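Long-range contacts in hypothetical protein aq_1956 (PDB 2YVT), which is of unknown function but, as a member of the calcineurin-like metallophosphoesterase superfamily, probably hydrolyses phosphoesters with the aid of metal ions: residues R6-I11 with A245-T250; N230-N235 with H252-E257. One frame throughout, in Å; residues are numbered along the deposited sequence.

Contact 1 (R6-I11 with A245-T250); sequences RKVLAI and AFLDLT
Val8 and Leu247 form an antiparallel hydrogen-bonded pair, and Ala10 and Ala245 form the next; the axes of strands 7-11 and 245-248 come within 4.6 Å and their N-to-C directions are 163° apart, close to antiparallel. In the Val8 pair, Val8 N to Leu247 O and Leu247 N to Val8 O are both 2.7 Å, each donor in the carbonyl plane. Leu249 N to Arg6 O carries the ladder one step beyond the strand. This joins the N-terminal strand to 243-248 inside the six-stranded sheet, one of two sheets in the metallophosphoesterase sandwich, with strand 35-39 running parallel on the other flank of 7-12. On the sheet face that carries Lys7, Leu9, Phe246 and Asp248, Phe246, its CG anti to the backbone N (chi1 -157°), leans across the ladder. One ring face lies over Val8 O, 3.8 Å from the ring plane, Lys7 CD meets the ring edge at CE2 (3.7 Å), and Leu9 CB lies 4.0 Å from Phe246 CD1. The lysine then bends at its last torsion (chi4 -73°), bringing NZ to Asp248 OD2 in a salt bridge of 3.6 Å. An alanine in place of Phe246 is likely to take away the ring edge against which Lys7 CD rests, leaving the lysine chain less fixed on its way to Asp248, and to remove one neighbour of Leu9 CB. Asp248 OD1 meanwhile accepts Thr250 N in an Asx turn. On the face of Val8 and Leu247, Val8 CG2 touches Leu249 CD1 at 4.0 Å, and Val8 CB packs against Leu247 CB.

Contact 2 (N230-N235 with H252-E257); sequences NTIVVN and HKIKLE
The imidazole of His252 is approached at its edge, near the ring plane, by Ile232 CD1; the modelled separation is too short for two carbons, so the closeness of this pair is doubtful. Neither ring face has a partner from 230-235. The rest of the contact is aliphatic, without a hydrogen bond between the segments, as its spacing requires: the axes of strands 231-235 and 253-257 stay 9.0 Å apart at their closest and run 19° from parallel, far beyond the reach of a backbone ladder. Side chains bridge the gap. The CB bond of Val234 points toward 252-257, and with CG1 anti to the backbone N (chi1 -179°) each methyl meets a different partner. Its CG2 touches the branch methyl of Ile254, CG2 to CG2 at 3.8 Å, while CG1 of Val234 lies 4.1 Å from Leu256 CD1, the two side chains lying alongside with their ends pointing opposite ways. Leu256 sends its second methyl, CD2, to within 4.0 Å of the backbone O of Asn235. A looser approach, 4.4 Å, joins Ile232 CG2 to Ile254 CG1. This is the face-to-face packing of a beta sandwich, as expected of the calcineurin-like fold. The CB of Asn235 is turned away from 252-257, and its OD1 accepts from Lys12 NZ. Strand 231-235 belongs to the seven-stranded sheet, between 215-218 and the antiparallel 224-228, whose His225 touches both Val234 and Ile254; strand 253-258 is an edge strand of the six-stranded sheet, beside 243-248.

From the N terminus, strand 7-12 comes first, and contact 1 closes when the chain returns at 245-250, with 233 residues between its segments. Contact 2 closes a far shorter loop of 16 residues, from 230-235 to 252-257. The closures cross rather than nest, because 230-235 precedes the second segment of contact 1 and 252-257 follows it. Their centres lie 8 Å apart. Strands 243-248 and 253-258 join them side by side: Phe246 N lies 2.8 Å from Lys255 O, a probable hydrogen bond, and Ala245 CB packs on Val234 CG1. Contact 1 thus ties together strands within one sheet, while contact 2 spans the two sheets.

Contact 1 (R6-I11 with A245-T250)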
loop_
_atom_site.group_PDB
_atom_site.type_symbol
_atom_site.label_atom_id
_atom_site.label_comp_id
_atom_site.label_asym_id
_atom_site.label_seq_id
_atom_site.Cartn_x
_atom_site.Cartn_y
_atom_site.Cartn_z
ATOM N N ARG A 6 -6.259 7.723 -18.342
ATOM C CA ARG A 6 -6.650 7.119 -17.076
ATOM C C ARG A 6 -5.471 7.352 -16.146
ATOM O O ARG A 6 -4.497 6.594 -16.148
ATOM C CB ARG A 6 -6.930 5.628 -17.260
ATOM C CG ARG A 6 -8.128 5.306 -18.169
ATOM C CD ARG A 6 -9.452 5.720 -17.531
ATOM N NE ARG A 6 -10.614 5.361 -18.346
ATOM C CZ ARG A 6 -11.228 6.181 -19.198
ATOM N NH1 ARG A 6 -10.796 7.426 -19.376
ATOM N NH2 ARG A 6 -12.280 5.749 -19.882
ATOM N N LYS A 7 -5.560 8.429 -15.378
ATOM C CA LYS A 7 -4.411 8.958 -14.657
ATOM C C LYS A 7 -4.438 8.529 -13.196
ATOM O O LYS A 7 -5.475 8.598 -12.539
ATOM C CB LYS A 7 -4.359 10.482 -14.772
ATOM C CG LYS A 7 -4.112 10.995 -16.197
ATOM C CD LYS A 7 -4.060 12.524 -16.240
ATOM C CE LYS A 7 -4.079 13.070 -17.675
ATOM N NZ LYS A 7 -2.800 12.857 -18.421
ATOM N N VAL A 8 -3.283 8.096 -12.699
ATOM C CA VAL A 8 -3.162 7.604 -11.326
ATOM C C VAL A 8 -2.079 8.391 -10.604
ATOM O O VAL A 8 -0.959 8.509 -11.107
ATOM C CB VAL A 8 -2.771 6.090 -11.292
ATOM C CG1 VAL A 8 -2.696 5.579 -9.855
ATOM C CG2 VAL A 8 -3.751 5.249 -12.112
ATOM N N LEU A 9 -2.420 8.955 -9.448
ATOM C CA LEU A 9 -1.418 9.560 -8.561
ATOM C C LEU A 9 -1.213 8.579 -7.416
ATOM O O LEU A 9 -2.174 8.229 -6.735
ATOM C CB LEU A 9 -1.899 10.915 -8.019
ATOM C CG LEU A 9 -0.911 11.840 -7.272
ATOM C CD1 LEU A 9 -1.599 13.180 -7.003
ATOM C CD2 LEU A 9 -0.367 11.281 -5.967
ATOM N N ALA A 10 0.027 8.145 -7.201
ATOM C CA ALA A 10 0.322 7.183 -6.128
ATOM C C ALA A 10 1.357 7.716 -5.154
ATOM O O ALA A 10 2.346 8.328 -5.560
ATOM C CB ALA A 10 0.791 5.848 -6.716
ATOM N N ILE A 11 1.115 7.469 -3.869
ATOM C CA ILE A 11 2.102 7.717 -2.817
ATOM C C ILE A 11 2.275 6.458 -1.965
ATOM O O ILE A 11 1.444 5.542 -2.005
ATOM C CB ILE A 11 1.713 8.920 -1.906
ATOM C CG1 ILE A 11 0.445 8.615 -1.087
ATOM C CG2 ILE A 11 1.578 10.194 -2.739
ATOM C CD1 ILE A 11 0.145 9.668 -0.012
ATOM N N ALA A 245 4.243 9.270 -7.494
ATOM C CA ALA A 245 4.289 8.829 -8.888
ATOM C C ALA A 245 3.017 9.250 -9.597
ATOM O O ALA A 245 1.955 9.329 -8.981
ATOM C CB ALA A 245 4.451 7.326 -8.973
ATOM N N PHE A 246 3.133 9.520 -10.896
ATOM C CA PHE A 246 1.976 9.857 -11.702
ATOM C C PHE A 246 1.976 8.969 -12.941
ATOM O O PHE A 246 2.940 8.966 -13.712
ATOM C CB PHE A 246 1.981 11.349 -12.070
ATOM C CG PHE A 246 0.622 11.885 -12.406
ATOM C CD1 PHE A 246 -0.234 12.338 -11.405
ATOM C CD2 PHE A 246 0.191 11.925 -13.724
ATOM C CE1 PHE A 246 -1.504 12.827 -11.719
ATOM C CE2 PHE A 246 -1.082 12.418 -14.049
ATOM C CZ PHE A 246 -1.924 12.865 -13.045
ATOM N N LEU A 247 0.903 8.199 -13.106
ATOM C CA LEU A 247 0.812 7.187 -14.149
ATOM C C LEU A 247 -0.328 7.538 -15.095
ATOM O O LEU A 247 -1.395 7.951 -14.660
ATOM C CB LEU A 247 0.560 5.795 -13.544
ATOM C CG LEU A 247 1.471 5.142 -12.491
ATOM C CD1 LEU A 247 1.343 5.762 -11.102
ATOM C CD2 LEU A 247 1.155 3.660 -12.408
ATOM N N ASP A 248 -0.087 7.389 -16.393
ATOM C CA ASP A 248 -1.158 7.410 -17.367
ATOM C C ASP A 248 -1.273 5.998 -17.938
ATOM O O ASP A 248 -0.411 5.554 -18.694
ATOM C CB ASP A 248 -0.870 8.431 -18.475
ATOM C CG ASP A 248 -2.031 8.589 -19.438
ATOM O OD1 ASP A 248 -2.786 7.613 -19.620
ATOM O OD2 ASP A 248 -2.203 9.697 -20.008
ATOM N N LEU A 249 -2.329 5.290 -17.550
ATOM C CA LEU A 249 -2.504 3.892 -17.942
ATOM C C LEU A 249 -2.902 3.736 -19.400
ATOM O O LEU A 249 -2.752 2.653 -19.971
ATOM C CB LEU A 249 -3.533 3.200 -17.048
ATOM C CG LEU A 249 -3.256 3.220 -15.538
ATOM C CD1 LEU A 249 -4.301 2.384 -14.815
ATOM C CD2 LEU A 249 -1.852 2.731 -15.223
ATOM N N THR A 250 -3.414 4.809 -19.998
ATOM C CA THR A 250 -3.841 4.747 -21.394
ATOM C C THR A 250 -2.640 4.728 -22.329
ATOM O O THR A 250 -2.570 3.902 -23.246
ATOM C CB THR A 250 -4.789 5.904 -21.740
ATOM O OG1 THR A 250 -5.936 5.827 -20.884
ATOM C CG2 THR A 250 -5.250 5.817 -23.202
#

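Contact 2 (N230-N235 with H252-E257)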
loop_
_atom_site.group_PDB
_atom_site.type_symbol
_atom_site.label_atom_id
_atom_site.label_comp_id
_atom_site.label_asym_id
_atom_site.label_seq_id
_atom_site.Cartn_x
_atom_site.Cartn_y
_atom_site.Cartn_z
ATOM N N ASN A 230 6.694 -9.339 -17.162
ATOM C CA ASN A 230 6.015 -8.488 -18.146
ATOM C C ASN A 230 5.302 -7.286 -17.505
ATOM O O ASN A 230 4.657 -6.490 -18.190
ATOM C CB ASN A 230 5.006 -9.319 -18.946
ATOM C CG ASN A 230 5.563 -10.672 -19.368
ATOM O OD1 ASN A 230 6.590 -10.752 -20.046
ATOM N ND2 ASN A 230 4.891 -11.742 -18.958
ATOM N N THR A 231 5.431 -7.168 -16.187
ATOM C CA THR A 231 4.704 -6.171 -15.406
ATOM C C THR A 231 5.522 -4.904 -15.190
ATOM O O THR A 231 6.684 -4.981 -14.796
ATOM C CB THR A 231 4.356 -6.763 -14.031
ATOM O OG1 THR A 231 3.570 -7.944 -14.208
ATOM C CG2 THR A 231 3.602 -5.762 -13.136
ATOM N N ILE A 232 4.907 -3.744 -15.426
ATOM C CA ILE A 232 5.523 -2.468 -15.051
ATOM C C ILE A 232 5.309 -2.274 -13.558
ATOM O O ILE A 232 4.164 -2.175 -13.095
ATOM C CB ILE A 232 4.908 -1.258 -15.788
ATOM C CG1 ILE A 232 5.054 -1.407 -17.306
ATOM C CG2 ILE A 232 5.532 0.063 -15.286
ATOM C CD1 ILE A 232 4.251 -0.407 -18.075
ATOM N N VAL A 233 6.409 -2.242 -12.811
ATOM C CA VAL A 233 6.355 -2.066 -11.367
ATOM C C VAL A 233 6.782 -0.640 -11.030
ATOM O O VAL A 233 7.834 -0.172 -11.484
ATOM C CB VAL A 233 7.236 -3.096 -10.630
ATOM C CG1 VAL A 233 7.128 -2.920 -9.115
ATOM C CG2 VAL A 233 6.833 -4.523 -11.038
ATOM N N VAL A 234 5.949 0.045 -10.249
ATOM C CA VAL A 234 6.195 1.437 -9.889
ATOM C C VAL A 234 6.233 1.574 -8.374
ATOM O O VAL A 234 5.249 1.269 -7.694
ATOM C CB VAL A 234 5.087 2.371 -10.451
ATOM C CG1 VAL A 234 5.369 3.826 -10.086
ATOM C CG2 VAL A 234 4.975 2.220 -11.967
ATOM N N ASN A 235 7.372 2.028 -7.861
ATOM C CA ASN A 235 7.482 2.404 -6.456
ATOM C C ASN A 235 7.628 3.925 -6.405
ATOM O O ASN A 235 8.639 4.468 -6.860
ATOM C CB ASN A 235 8.656 1.709 -5.772
ATOM C CG ASN A 235 8.544 1.755 -4.267
ATOM O OD1 ASN A 235 8.030 2.732 -3.709
ATOM N ND2 ASN A 235 9.015 0.703 -3.595
ATOM N N HIS A 252 0.604 4.536 -21.084
ATOM C CA HIS A 252 1.732 3.967 -20.333
ATOM C C HIS A 252 2.853 4.986 -20.094
ATOM O O HIS A 252 4.039 4.682 -20.261
ATOM C CB HIS A 252 2.253 2.681 -20.987
ATOM C CG HIS A 252 1.472 1.462 -20.611
ATOM N ND1 HIS A 252 0.219 1.198 -21.119
ATOM C CD2 HIS A 252 1.759 0.441 -19.768
ATOM C CE1 HIS A 252 -0.230 0.064 -20.612
ATOM N NE2 HIS A 252 0.682 -0.411 -19.782
ATOM N N LYS A 253 2.458 6.194 -19.706
ATOM C CA LYS A 253 3.403 7.220 -19.286
ATOM C C LYS A 253 3.596 7.080 -17.774
ATOM O O LYS A 253 2.620 7.051 -17.031
ATOM C CB LYS A 253 2.872 8.615 -19.634
ATOM C CG LYS A 253 2.704 8.882 -21.134
ATOM C CD LYS A 253 2.337 10.335 -21.390
ATOM C CE LYS A 253 2.062 10.590 -22.861
ATOM N NZ LYS A 253 1.651 12.001 -23.113
ATOM N N ILE A 254 4.845 6.962 -17.332
ATOM C CA ILE A 254 5.148 6.863 -15.903
ATOM C C ILE A 254 6.131 7.963 -15.521
ATOM O O ILE A 254 7.192 8.092 -16.137
ATOM C CB ILE A 254 5.770 5.491 -15.505
ATOM C CG1 ILE A 254 5.072 4.304 -16.201
ATOM C CG2 ILE A 254 5.815 5.348 -13.974
ATOM C CD1 ILE A 254 3.617 4.049 -15.795
ATOM N N LYS A 255 5.764 8.756 -14.517
ATOM C CA LYS A 255 6.620 9.835 -14.034
ATOM C C LYS A 255 6.797 9.724 -12.527
ATOM O O LYS A 255 5.824 9.593 -11.788
ATOM C CB LYS A 255 6.026 11.205 -14.381
ATOM C CG LYS A 255 5.864 11.486 -15.875
ATOM C CD LYS A 255 5.111 12.791 -16.105
ATOM C CE LYS A 255 5.070 13.184 -17.581
ATOM N NZ LYS A 255 6.407 13.593 -18.098
ATOM N N LEU A 256 8.045 9.753 -12.077
ATOM C CA LEU A 256 8.327 9.853 -10.650
ATOM C C LEU A 256 8.671 11.297 -10.356
ATOM O O LEU A 256 9.649 11.829 -10.883
ATOM C CB LEU A 256 9.453 8.911 -10.243
ATOM C CG LEU A 256 9.026 7.483 -9.865
ATOM C CD1 LEU A 256 8.055 6.850 -10.861
ATOM C CD2 LEU A 256 10.265 6.655 -9.731
ATOM N N GLU A 257 7.841 11.931 -9.534
ATOM C CA GLU A 257 7.931 13.365 -9.307
ATOM C C GLU A 257 8.125 13.683 -7.835
ATOM O O GLU A 257 8.086 12.791 -6.971
ATOM C CB GLU A 257 6.685 14.083 -9.851
ATOM C CG GLU A 257 6.096 13.453 -11.115
ATOM C CD GLU A 257 5.500 14.461 -12.068
ATOM O OE1 GLU A 257 6.163 15.480 -12.351
ATOM O OE2 GLU A 257 4.379 14.214 -12.562
#